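Sylvaticin (Pythium sylvaticum, PDB 2POS) is a secreted alpha-elicitin-like protein that, like related elicitins, probably binds sterols in a hydrophobic core. Local coordinates at residues 11-15 / 69-75; 60-64 / 86-90; 27-33 / 46-50; 51-57 / 89-93. All coordinates share one frame; numbering follows the deposited sequence.

Contact 1 of 4, residues 11-15 / 69-75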
loop_
_atom_site.group_PDB
_atom_site.type_symbol
_atom_site.label_atom_id
_atom_site.label_comp_id
_atom_site.label_asym_id
_atom_site.label_seq_id
_atom_site.Cartn_x
_atom_site.Cartn_y
_atom_site.Cartn_z
ATOM N N GLU A 11 3.046 -11.063 -8.251
ATOM C CA GLU A 11 2.471 -10.361 -7.116
ATOM C C GLU A 11 1.878 -9.016 -7.545
ATOM O O GLU A 11 0.851 -8.611 -7.012
ATOM C CB GLU A 11 3.516 -10.177 -6.015
ATOM C CG GLU A 11 2.988 -9.615 -4.699
ATOM C CD GLU A 11 2.209 -10.617 -3.855
ATOM O OE1 GLU A 11 2.201 -11.827 -4.160
ATOM O OE2 GLU A 11 1.604 -10.179 -2.859
ATOM N N PHE A 12 2.511 -8.329 -8.501
ATOM C CA PHE A 12 1.975 -7.057 -9.004
ATOM C C PHE A 12 0.564 -7.245 -9.536
ATOM O O PHE A 12 -0.305 -6.397 -9.323
ATOM C CB PHE A 12 2.833 -6.465 -10.134
ATOM C CG PHE A 12 4.077 -5.765 -9.670
ATOM C CD1 PHE A 12 5.317 -6.384 -9.789
ATOM C CD2 PHE A 12 4.015 -4.482 -9.131
ATOM C CE1 PHE A 12 6.482 -5.738 -9.377
ATOM C CE2 PHE A 12 5.180 -3.830 -8.700
ATOM C CZ PHE A 12 6.408 -4.458 -8.828
ATOM N N PHE A 13 0.329 -8.362 -10.222
ATOM C CA PHE A 13 -0.967 -8.574 -10.868
ATOM C C PHE A 13 -2.110 -8.670 -9.870
ATOM O O PHE A 13 -3.260 -8.366 -10.201
ATOM C CB PHE A 13 -0.947 -9.796 -11.793
ATOM C CG PHE A 13 0.082 -9.714 -12.904
ATOM C CD1 PHE A 13 0.794 -10.850 -13.280
ATOM C CD2 PHE A 13 0.320 -8.520 -13.584
ATOM C CE1 PHE A 13 1.739 -10.794 -14.300
ATOM C CE2 PHE A 13 1.262 -8.461 -14.614
ATOM C CZ PHE A 13 1.967 -9.609 -14.969
ATOM N N LYS A 14 -1.796 -9.071 -8.634
ATOM C CA LYS A 14 -2.799 -9.109 -7.567
ATOM C C LYS A 14 -3.415 -7.742 -7.288
ATOM O O LYS A 14 -4.540 -7.664 -6.795
ATOM C CB LYS A 14 -2.184 -9.597 -6.255
ATOM C CG LYS A 14 -1.879 -11.065 -6.167
ATOM C CD LYS A 14 -1.390 -11.322 -4.747
ATOM C CE LYS A 14 -0.897 -12.725 -4.571
ATOM N NZ LYS A 14 -0.373 -12.870 -3.182
ATOM N N LEU A 15 -2.663 -6.683 -7.570
ATOM C CA LEU A 15 -3.099 -5.319 -7.274
ATOM C C LEU A 15 -4.124 -4.766 -8.268
ATOM O O LEU A 15 -4.662 -3.684 -8.049
ATOM C CB LEU A 15 -1.887 -4.383 -7.213
ATOM C CG LEU A 15 -0.757 -4.761 -6.251
ATOM C CD1 LEU A 15 0.398 -3.784 -6.437
ATOM C CD2 LEU A 15 -1.236 -4.773 -4.814
ATOM N N ASN A 69 1.322 -11.201 -0.341
ATOM C CA ASN A 69 2.305 -12.075 0.284
ATOM C C ASN A 69 3.286 -11.299 1.148
ATOM O O ASN A 69 3.460 -10.095 0.987
ATOM C CB ASN A 69 3.046 -12.892 -0.781
ATOM C CG ASN A 69 2.187 -13.997 -1.362
ATOM O OD1 ASN A 69 1.205 -14.414 -0.757
ATOM N ND2 ASN A 69 2.555 -14.475 -2.542
ATOM N N ASP A 70 3.892 -12.016 2.089
ATOM C CA ASP A 70 4.915 -11.490 2.962
ATOM C C ASP A 70 6.248 -11.625 2.226
ATOM O O ASP A 70 6.965 -12.620 2.369
ATOM C CB ASP A 70 4.900 -12.291 4.266
ATOM C CG ASP A 70 5.749 -11.664 5.367
ATOM O OD1 ASP A 70 6.416 -10.638 5.141
ATOM O OD2 ASP A 70 5.738 -12.217 6.486
ATOM N N CYS A 71 6.551 -10.622 1.411
ATOM C CA CYS A 71 7.749 -10.599 0.576
ATOM C C CYS A 71 8.002 -9.169 0.140
ATOM O O CYS A 71 7.119 -8.317 0.262
ATOM C CB CYS A 71 7.582 -11.490 -0.664
ATOM S SG CYS A 71 6.086 -11.148 -1.659
ATOM N N ILE A 72 9.204 -8.917 -0.373
ATOM C CA ILE A 72 9.575 -7.593 -0.850
ATOM C C ILE A 72 9.222 -7.444 -2.324
ATOM O O ILE A 72 9.742 -8.163 -3.178
ATOM C CB ILE A 72 11.086 -7.309 -0.607
ATOM C CG1 ILE A 72 11.392 -7.255 0.901
ATOM C CG2 ILE A 72 11.525 -6.032 -1.325
ATOM C CD1 ILE A 72 10.830 -6.026 1.629
ATOM N N LEU A 73 8.304 -6.519 -2.591
ATOM C CA LEU A 73 7.949 -6.114 -3.945
ATOM C C LEU A 73 8.956 -5.079 -4.435
ATOM O O LEU A 73 9.148 -4.040 -3.798
ATOM C CB LEU A 73 6.536 -5.530 -3.945
ATOM C CG LEU A 73 5.834 -5.260 -5.278
ATOM C CD1 LEU A 73 5.563 -6.570 -6.012
ATOM C CD2 LEU A 73 4.540 -4.516 -5.027
ATOM N N VAL A 74 9.597 -5.389 -5.561
ATOM C CA VAL A 74 10.651 -4.559 -6.137
ATOM C C VAL A 74 10.122 -3.864 -7.386
ATOM O O VAL A 74 9.765 -4.528 -8.358
ATOM C CB VAL A 74 11.889 -5.417 -6.503
ATOM C CG1 VAL A 74 12.967 -4.570 -7.185
ATOM C CG2 VAL A 74 12.448 -6.085 -5.266
ATOM N N PHE A 75 10.093 -2.534 -7.349
ATOM C CA PHE A 75 9.642 -1.719 -8.478
ATOM C C PHE A 75 10.697 -0.654 -8.754
ATOM O O PHE A 75 10.664 0.437 -8.178
ATOM C CB PHE A 75 8.266 -1.095 -8.180
ATOM C CG PHE A 75 7.680 -0.337 -9.337
ATOM C CD1 PHE A 75 7.079 -1.010 -10.389
ATOM C CD2 PHE A 75 7.736 1.049 -9.375
ATOM C CE1 PHE A 75 6.545 -0.313 -11.466
ATOM C CE2 PHE A 75 7.208 1.756 -10.446
ATOM C CZ PHE A 75 6.612 1.074 -11.494
HETATM O O HOH W 1 2.826 -8.413 -1.182
#
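Phe12 offers one face of its ring to Leu73, whose CD1 stands 3.6 Å from the ring centroid and only 11° off the normal, a centred CH-pi contact. At the edge of the same ring, close to its plane, the backbone O of Val74 lies 3.4 Å from Phe12 CZ. The Phe75 ring meets Phe12 obliquely, CD1 being 3.8 Å from Phe12 CE2. The second flat group is the Glu11 carboxylate, turned 35° from the Asn69 amide plane.

In fold terms, helix 10-13 packs here against strand 73-75 of the two-stranded antiparallel hairpin of the elicitin domain, and the Cys7-Cys71 disulfide ties the same neighbourhood together. Phe75 carries the apolar patch on to Pro37 and Pro38.

At the polar end, Asn69 N donates to Glu11 OE2 over 2.7 Å in a nearly straight bond, on the syn side but out of the carboxylate plane. Glu11 reaches it because CG sits anti to the backbone N and the chain then bends at chi2 (75°). Lys14 NZ, at the tip of an extended chain, forms a salt bridge with Glu11 OE1 of 2.9 Å and also bonds Asn67 O. A water lies 2.7 Å from Glu11 OE2 and 2.8 Å from Asn69 O.

Contact 2 of 4, residues 60-64 / 86-90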
loop_
_atom_site.group_PDB
_atom_site.type_symbol
_atom_site.label_atom_id
_atom_site.label_comp_id
_atom_site.label_asym_id
_atom_site.label_seq_id
_atom_site.Cartn_x
_atom_site.Cartn_y
_atom_site.Cartn_z
ATOM N N ILE A 60 -6.740 0.541 2.237
ATOM C CA ILE A 60 -5.923 -0.437 2.951
ATOM C C ILE A 60 -6.666 -1.758 3.162
ATOM O O ILE A 60 -6.096 -2.833 2.963
ATOM C CB ILE A 60 -5.354 0.164 4.277
ATOM C CG1 ILE A 60 -4.287 1.229 3.957
ATOM C CG2 ILE A 60 -4.862 -0.939 5.236
ATOM C CD1 ILE A 60 -2.973 0.735 3.353
ATOM N N ASP A 61 -7.950 -1.678 3.508
ATOM C CA ASP A 61 -8.765 -2.883 3.639
ATOM C C ASP A 61 -8.927 -3.603 2.295
ATOM O O ASP A 61 -8.928 -4.838 2.244
ATOM C CB ASP A 61 -10.130 -2.561 4.264
ATOM C CG ASP A 61 -10.028 -2.191 5.737
ATOM O OD1 ASP A 61 -8.942 -2.351 6.331
ATOM O OD2 ASP A 61 -11.040 -1.732 6.305
ATOM N N ALA A 62 -9.051 -2.836 1.210
ATOM C CA ALA A 62 -9.151 -3.413 -0.135
ATOM C C ALA A 62 -7.859 -4.137 -0.544
ATOM O O ALA A 62 -7.908 -5.163 -1.231
ATOM C CB ALA A 62 -9.519 -2.345 -1.153
ATOM N N ILE A 63 -6.711 -3.615 -0.111
ATOM C CA ILE A 63 -5.433 -4.294 -0.353
ATOM C C ILE A 63 -5.335 -5.574 0.479
ATOM O O ILE A 63 -4.885 -6.612 -0.017
ATOM C CB ILE A 63 -4.204 -3.367 -0.107
ATOM C CG1 ILE A 63 -4.292 -2.133 -1.012
ATOM C CG2 ILE A 63 -2.908 -4.116 -0.403
ATOM C CD1 ILE A 63 -3.403 -0.946 -0.604
ATOM N N LYS A 64 -5.758 -5.508 1.738
ATOM C CA LYS A 64 -5.782 -6.703 2.578
ATOM C C LYS A 64 -6.560 -7.831 1.904
ATOM O O LYS A 64 -6.139 -8.986 1.939
ATOM C CB LYS A 64 -6.398 -6.405 3.940
ATOM C CG LYS A 64 -5.483 -5.684 4.884
ATOM C CD LYS A 64 -6.184 -5.469 6.208
ATOM C CE LYS A 64 -5.275 -4.768 7.183
ATOM N NZ LYS A 64 -6.002 -4.458 8.438
ATOM N N VAL A 86 0.087 -2.899 4.905
ATOM C CA VAL A 86 -1.354 -2.871 5.163
ATOM C C VAL A 86 -1.701 -3.364 6.562
ATOM O O VAL A 86 -2.687 -2.925 7.137
ATOM C CB VAL A 86 -2.197 -3.600 4.071
ATOM C CG1 VAL A 86 -1.963 -2.953 2.725
ATOM C CG2 VAL A 86 -1.896 -5.099 4.024
ATOM N N THR A 87 -0.883 -4.265 7.109
ATOM C CA THR A 87 -1.147 -4.819 8.434
ATOM C C THR A 87 -0.817 -3.784 9.506
ATOM O O THR A 87 -1.550 -3.643 10.490
ATOM C CB THR A 87 -0.353 -6.114 8.663
ATOM O OG1 THR A 87 -0.682 -7.058 7.637
ATOM C CG2 THR A 87 -0.689 -6.725 10.014
ATOM N N GLU A 88 0.265 -3.041 9.292
ATOM C CA GLU A 88 0.716 -2.055 10.268
ATOM C C GLU A 88 0.037 -0.694 10.152
ATOM O O GLU A 88 0.186 0.146 11.047
ATOM C CB GLU A 88 2.236 -1.901 10.204
ATOM C CG GLU A 88 2.974 -3.151 10.681
ATOM C CD GLU A 88 4.461 -2.948 10.863
ATOM O OE1 GLU A 88 5.031 -2.015 10.251
ATOM O OE2 GLU A 88 5.061 -3.739 11.629
ATOM N N PHE A 89 -0.711 -0.473 9.068
ATOM C CA PHE A 89 -1.283 0.845 8.804
ATOM C C PHE A 89 -2.166 1.376 9.938
ATOM O O PHE A 89 -1.899 2.452 10.478
ATOM C CB PHE A 89 -2.043 0.881 7.467
ATOM C CG PHE A 89 -2.756 2.186 7.228
ATOM C CD1 PHE A 89 -2.046 3.328 6.873
ATOM C CD2 PHE A 89 -4.134 2.279 7.413
ATOM C CE1 PHE A 89 -2.705 4.541 6.677
ATOM C CE2 PHE A 89 -4.794 3.488 7.223
ATOM C CZ PHE A 89 -4.074 4.616 6.857
ATOM N N GLU A 90 -3.210 0.641 10.304
ATOM C CA GLU A 90 -4.164 1.159 11.299
ATOM C C GLU A 90 -3.490 1.529 12.635
ATOM O O GLU A 90 -3.662 2.654 13.112
ATOM C CB GLU A 90 -5.329 0.197 11.518
ATOM C CG GLU A 90 -6.413 0.254 10.470
ATOM C CD GLU A 90 -7.685 -0.432 10.944
ATOM O OE1 GLU A 90 -7.923 -1.587 10.540
ATOM O OE2 GLU A 90 -8.427 0.172 11.751
HETATM O O HOH W 2 -8.672 -3.543 8.522
HETATM O O HOH W 3 -6.818 -1.828 7.927
HETATM O O HOH W 4 -4.133 -1.959 9.208
HETATM O O HOH W 5 -4.366 -4.234 10.843
#
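Helices 54-64 and 82-92 run roughly antiparallel where Ile60 faces Val86; the axes of segments 60-64 and 86-90 lie at 149° and come within 9.7 Å. Ile60 straddles two partners. Its CG1 lies over one face of the Phe89 ring, 3.9 Å from the centroid and displaced toward the rim, while CG2 rests on Val86 O and CD1 reaches Val86 CG1. Val86 CG1 is also pressed against Ile63 CG2 at 3.5 Å, tighter than ordinary carbon packing. With chi1 of -60°, Val86 turns CG1 to the isoleucines and CG2 to Lys64, whose CG is 3.7 Å from it.

The lysine chain, fully extended beyond CG, slides past Val86 in the opposite direction and brings CE within 3.2 Å of Val86 O. NZ thus emerges among four waters. One of them also meets Val86 O and Glu90 N, another Thr87 O, and the remaining two lie near both Asp61 OD1 and Glu90 OE1. Lys64 NZ and Glu90 OE1 are 4.0 Å apart, beyond a salt bridge.

The helices are therefore joined by an aliphatic-aromatic seam bordered on one side by hydrated charged groups, where the lysine and the water it orders probably ease the approach of two carboxylates only 4.4 Å apart, Asp61 OD1 to Glu90 OE1.

Contact 3 of 4, residues 27-33 / 46-50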
loop_
_atom_site.group_PDB
_atom_site.type_symbol
_atom_site.label_atom_id
_atom_site.label_comp_id
_atom_site.label_asym_id
_atom_site.label_seq_id
_atom_site.Cartn_x
_atom_site.Cartn_y
_atom_site.Cartn_z
ATOM N N CYS A 27 -7.430 8.433 -1.875
ATOM C CA CYS A 27 -6.364 8.315 -0.886
ATOM C C CYS A 27 -5.052 8.897 -1.404
ATOM O O CYS A 27 -4.392 9.660 -0.694
ATOM C CB CYS A 27 -6.179 6.853 -0.470
ATOM S SG CYS A 27 -4.900 6.602 0.785
ATOM N N GLN A 28 -4.693 8.557 -2.642
ATOM C CA GLN A 28 -3.452 9.034 -3.252
ATOM C C GLN A 28 -3.457 10.551 -3.421
ATOM O O GLN A 28 -2.481 11.222 -3.065
ATOM C CB GLN A 28 -3.203 8.340 -4.599
ATOM C CG GLN A 28 -2.897 6.841 -4.465
ATOM C CD GLN A 28 -2.566 6.184 -5.793
ATOM O OE1 GLN A 28 -1.846 5.188 -5.835
ATOM N NE2 GLN A 28 -3.096 6.736 -6.886
ATOM N N ASP A 29 -4.565 11.092 -3.920
ATOM C CA ASP A 29 -4.679 12.541 -4.106
ATOM C C ASP A 29 -4.673 13.309 -2.789
ATOM O O ASP A 29 -4.093 14.390 -2.707
ATOM C CB ASP A 29 -5.936 12.894 -4.905
ATOM C CG ASP A 29 -5.854 12.454 -6.362
ATOM O OD1 ASP A 29 -4.788 11.969 -6.796
ATOM O OD2 ASP A 29 -6.865 12.600 -7.079
ATOM N N ALA A 30 -5.306 12.745 -1.760
ATOM C CA ALA A 30 -5.379 13.394 -0.450
ATOM C C ALA A 30 -4.029 13.425 0.253
ATOM O O ALA A 30 -3.686 14.409 0.912
ATOM C CB ALA A 30 -6.414 12.706 0.433
ATOM N N SER A 31 -3.262 12.344 0.108
ATOM C CA SER A 31 -2.050 12.163 0.905
ATOM C C SER A 31 -0.746 12.438 0.165
ATOM O O SER A 31 0.267 12.737 0.800
ATOM C CB SER A 31 -2.013 10.743 1.475
ATOM O OG SER A 31 -1.841 9.796 0.443
ATOM N N GLY A 32 -0.765 12.309 -1.163
ATOM C CA GLY A 32 0.460 12.396 -1.951
ATOM C C GLY A 32 1.246 11.092 -1.986
ATOM O O GLY A 32 2.276 11.008 -2.669
ATOM N N TRP A 33 0.784 10.092 -1.227
ATOM C CA TRP A 33 1.372 8.745 -1.263
ATOM C C TRP A 33 0.786 7.945 -2.412
ATOM O O TRP A 33 -0.432 7.922 -2.598
ATOM C CB TRP A 33 1.128 7.995 0.049
ATOM C CG TRP A 33 1.513 6.541 -0.002
ATOM C CD1 TRP A 33 2.777 6.030 0.015
ATOM C CD2 TRP A 33 0.628 5.414 -0.074
ATOM N NE1 TRP A 33 2.739 4.654 -0.039
ATOM C CE2 TRP A 33 1.431 4.251 -0.096
ATOM C CE3 TRP A 33 -0.764 5.276 -0.123
ATOM C CZ2 TRP A 33 0.886 2.963 -0.164
ATOM C CZ3 TRP A 33 -1.310 3.993 -0.191
ATOM C CH2 TRP A 33 -0.486 2.857 -0.205
ATOM N N GLN A 46 2.887 12.029 4.798
ATOM C CA GLN A 46 1.862 11.334 4.018
ATOM C C GLN A 46 0.966 10.506 4.910
ATOM O O GLN A 46 -0.257 10.516 4.746
ATOM C CB GLN A 46 2.504 10.455 2.946
ATOM C CG GLN A 46 3.121 11.253 1.808
ATOM C CD GLN A 46 4.088 10.438 0.972
ATOM O OE1 GLN A 46 4.431 9.306 1.317
ATOM N NE2 GLN A 46 4.544 11.018 -0.134
ATOM N N LEU A 47 1.575 9.806 5.866
ATOM C CA LEU A 47 0.820 8.985 6.808
ATOM C C LEU A 47 -0.190 9.812 7.612
ATOM O O LEU A 47 -1.336 9.395 7.800
ATOM C CB LEU A 47 1.767 8.225 7.746
ATOM C CG LEU A 47 1.120 7.231 8.709
ATOM C CD1 LEU A 47 0.364 6.140 7.946
ATOM C CD2 LEU A 47 2.185 6.604 9.606
ATOM N N LYS A 48 0.247 10.981 8.087
ATOM C CA LYS A 48 -0.616 11.936 8.783
ATOM C C LYS A 48 -1.882 12.198 7.977
ATOM O O LYS A 48 -2.997 12.125 8.500
ATOM C CB LYS A 48 0.137 13.259 8.985
ATOM C CG LYS A 48 -0.609 14.327 9.787
ATOM C CD LYS A 48 -0.197 14.361 11.252
ATOM C CE LYS A 48 -1.138 13.533 12.121
ATOM N NZ LYS A 48 -0.814 13.630 13.574
ATOM N N LEU A 49 -1.689 12.512 6.701
ATOM C CA LEU A 49 -2.796 12.773 5.793
ATOM C C LEU A 49 -3.668 11.537 5.580
ATOM O O LEU A 49 -4.888 11.626 5.632
ATOM C CB LEU A 49 -2.273 13.309 4.461
ATOM C CG LEU A 49 -1.819 14.776 4.486
ATOM C CD1 LEU A 49 -0.849 15.077 3.351
ATOM C CD2 LEU A 49 -3.028 15.705 4.426
ATOM N N MET A 50 -3.032 10.384 5.372
ATOM C CA MET A 50 -3.759 9.125 5.179
ATOM C C MET A 50 -4.636 8.794 6.379
ATOM O O MET A 50 -5.790 8.390 6.221
ATOM C CB MET A 50 -2.780 7.973 4.948
ATOM C CG MET A 50 -2.088 8.011 3.606
ATOM S SD MET A 50 -0.829 6.731 3.468
ATOM C CE MET A 50 -1.853 5.286 3.212
#
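Met50 reaches from helix 44-51 across to Ser31 and Trp33, and its chain can be followed from CB outwards. A chi1 of -71° sets CG anti to the carbonyl carbon, and there CG bears on Ser31 CB at 3.5 Å, a tight carbon contact. SD comes next, 4.5 Å from the centroid of the six-membered ring of Trp33 and 39° off its normal, an oblique Met-aromatic contact. A bend at chi3 folds the tip over, so that CE lies 3.5 Å from Trp33 CE3 and next to CZ3, with Cys27 SG 4.1 Å from the same methyl. That sulfur is bound to Cys56 SG in a disulfide, which carries the packing on to helix 54-64.

Around this chain the helical segments 27-31 and 46-50, inclined at 124°, meet near the C-terminal end of helix 22-31. Ser31 OG donates to Cys27 O at 2.8 Å and accepts from Trp33 N at 3.1 Å, the latter an ST turn; Ser31 N bonds Cys27 O from the opposite face of its plane. Gly32, with positive phi, then takes the chain out of the helix. Gln46 lays CG 3.4 Å from Ser31 O and brings OE1 to the edge of the Trp33 ring, where Thr43 N supplies its hydrogen bond. Leu49 CD1 touches the O atoms of Ala30 and Ser31.

Ser31 OG thus bonds within its own segment, and the indole N-H and Gln46 OE1 bond to Gly40 O and Thr43 N, so that the two segments meet by van der Waals packing of thioether, methyl and methylene groups against the indole and backbone oxygens.

Contact 4 of 4, residues 51-57 / 89-93; sequences CGTAECF and FEPSC
The Cys51-Cys93 disulfide, one of the cross-links of the elicitin domain, joins Cys51, at the junction between helices 44-51 and 54-64, to Cys93 beside the end of helix 82-92. Cys51 SG and Cys93 SG are 2.0 Å apart, and a chi3 of -77° gives the bridge a left-handed twist. Both sulfurs sit beside aromatic rings: Cys51 SG is 4.3 Å from Phe89 CE1, and Cys93 SG is 3.9 Å from Phe57 CZ, each approaching obliquely.

The two rings form a T-shaped pair. Phe89 presents its edge, and its CE2 stands 3.7 Å above the plane of Phe57, offset toward the rim; the centroids are 5.1 Å apart and the planes 65° from each other. Phe89 CG lies anti to the backbone N, which carries the ring across from helix 82-92 to the start of helix 54-64. There Cys56 CB touches its CZ. At the edge of the Phe57 ring, near the ring plane, is Glu90 CG, its methylene 4.0 Å from CD2, while the carboxylate plane is turned almost perpendicular to the ring.

The helix carrying Phe89 is loosely bonded here, with a kink where the N of Pro91 lacks a bond to the preceding turn. Ser92 OG donates to Phe89 O over 2.6 Å, in the carbonyl plane and on a lone pair, and Cys93 N bonds Glu90 O. One disulfide and the packing of two phenylalanines thus tie the 51-57 region to the last helix, in keeping with the small, helical, disulfide-bonded elicitin fold.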
loop_
_atom_site.group_PDB
_atom_site.type_symbol
_atom_site.label_atom_id
_atom_site.label_comp_id
_atom_site.label_asym_id
_atom_site.label_seq_id
_atom_site.Cartn_x
_atom_site.Cartn_y
_atom_site.Cartn_z
ATOM N N CYS A 51 -4.080 8.975 7.578
ATOM C CA CYS A 51 -4.776 8.635 8.816
ATOM C C CYS A 51 -6.024 9.486 9.068
ATOM O O CYS A 51 -6.879 9.097 9.853
ATOM C CB CYS A 51 -3.814 8.699 10.007
ATOM S SG CYS A 51 -2.534 7.411 9.932
ATOM N N GLY A 52 -6.115 10.636 8.404
ATOM C CA GLY A 52 -7.310 11.475 8.480
ATOM C C GLY A 52 -8.231 11.385 7.272
ATOM O O GLY A 52 -9.141 12.205 7.114
ATOM N N THR A 53 -8.005 10.383 6.422
ATOM C CA THR A 53 -8.776 10.207 5.191
ATOM C C THR A 53 -9.469 8.846 5.234
ATOM O O THR A 53 -8.809 7.801 5.181
ATOM C CB THR A 53 -7.860 10.329 3.946
ATOM O OG1 THR A 53 -7.156 11.580 3.985
ATOM C CG2 THR A 53 -8.659 10.237 2.638
ATOM N N ALA A 54 -10.795 8.856 5.358
ATOM C CA ALA A 54 -11.563 7.612 5.450
ATOM C C ALA A 54 -11.229 6.658 4.310
ATOM O O ALA A 54 -11.112 5.449 4.515
ATOM C CB ALA A 54 -13.066 7.895 5.476
ATOM N N GLU A 55 -11.064 7.215 3.114
ATOM C CA GLU A 55 -10.816 6.417 1.915
ATOM C C GLU A 55 -9.486 5.671 1.954
ATOM O O GLU A 55 -9.339 4.627 1.313
ATOM C CB GLU A 55 -10.905 7.286 0.666
ATOM C CG GLU A 55 -12.338 7.727 0.342
ATOM C CD GLU A 55 -12.769 9.015 1.038
ATOM O OE1 GLU A 55 -12.020 9.571 1.880
ATOM O OE2 GLU A 55 -13.885 9.481 0.727
ATOM N N CYS A 56 -8.517 6.204 2.696
ATOM C CA CYS A 56 -7.253 5.483 2.889
ATOM C C CYS A 56 -7.450 4.200 3.694
ATOM O O CYS A 56 -6.852 3.175 3.386
ATOM C CB CYS A 56 -6.190 6.381 3.514
ATOM S SG CYS A 56 -5.612 7.657 2.389
ATOM N N PHE A 57 -8.319 4.242 4.698
ATOM C CA PHE A 57 -8.682 3.027 5.437
ATOM C C PHE A 57 -9.409 2.036 4.531
ATOM O O PHE A 57 -9.153 0.834 4.583
ATOM C CB PHE A 57 -9.530 3.367 6.662
ATOM C CG PHE A 57 -8.772 4.114 7.721
ATOM C CD1 PHE A 57 -8.606 5.494 7.634
ATOM C CD2 PHE A 57 -8.209 3.436 8.800
ATOM C CE1 PHE A 57 -7.892 6.193 8.606
ATOM C CE2 PHE A 57 -7.499 4.133 9.784
ATOM C CZ PHE A 57 -7.342 5.506 9.684
ATOM N N PHE A 89 -0.711 -0.473 9.068
ATOM C CA PHE A 89 -1.283 0.845 8.804
ATOM C C PHE A 89 -2.166 1.376 9.938
ATOM O O PHE A 89 -1.899 2.452 10.478
ATOM C CB PHE A 89 -2.043 0.881 7.467
ATOM C CG PHE A 89 -2.756 2.186 7.228
ATOM C CD1 PHE A 89 -2.046 3.328 6.873
ATOM C CD2 PHE A 89 -4.134 2.279 7.413
ATOM C CE1 PHE A 89 -2.705 4.541 6.677
ATOM C CE2 PHE A 89 -4.794 3.488 7.223
ATOM C CZ PHE A 89 -4.074 4.616 6.857
ATOM N N GLU A 90 -3.210 0.641 10.304
ATOM C CA GLU A 90 -4.164 1.159 11.299
ATOM C C GLU A 90 -3.490 1.529 12.635
ATOM O O GLU A 90 -3.662 2.654 13.112
ATOM C CB GLU A 90 -5.329 0.197 11.518
ATOM C CG GLU A 90 -6.413 0.254 10.470
ATOM C CD GLU A 90 -7.685 -0.432 10.944
ATOM O OE1 GLU A 90 -7.923 -1.587 10.540
ATOM O OE2 GLU A 90 -8.427 0.172 11.751
ATOM N N PRO A 91 -2.711 0.598 13.237
ATOM C CA PRO A 91 -2.012 0.979 14.474
ATOM C C PRO A 91 -1.016 2.134 14.312
ATOM O O PRO A 91 -0.724 2.821 15.288
ATOM C CB PRO A 91 -1.267 -0.299 14.894
ATOM C CG PRO A 91 -1.847 -1.391 14.094
ATOM C CD PRO A 91 -2.469 -0.808 12.871
ATOM N N SER A 92 -0.505 2.351 13.100
ATOM C CA SER A 92 0.483 3.415 12.868
ATOM C C SER A 92 -0.161 4.799 12.975
ATOM O O SER A 92 0.541 5.803 13.110
ATOM C CB SER A 92 1.189 3.247 11.519
ATOM O OG SER A 92 0.405 3.731 10.437
ATOM N N CYS A 93 -1.492 4.839 12.938
ATOM C CA CYS A 93 -2.233 6.102 12.935
ATOM C C CYS A 93 -2.417 6.730 14.309
ATOM O O CYS A 93 -2.794 7.899 14.420
ATOM C CB CYS A 93 -3.595 5.914 12.276
ATOM S SG CYS A 93 -3.490 5.722 10.501
#

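Overall arrangement
All four contacts are partly buried. Contacts 2 and 4 share helices 54-64 and 82-92 and meet at Phe89 and Glu90, their centres about 9 Å apart. Contact 2 lies nearest the middle of the chain, about 7 Å from its centre, and joins buried aliphatic packing to a hydrated, charged border; contact 4, farther out, relies on a covalent bridge and aromatic rings. Contact 3 touches both through Met50 against Phe89 and is linked to contact 4 by Cys27-Cys56. Contact 1 stands apart, with its centre about 21 Å from those of contacts 3 and 4 and on the other side of the chain's centre; unlike the other three, it has a direct hydrogen bond between its segments.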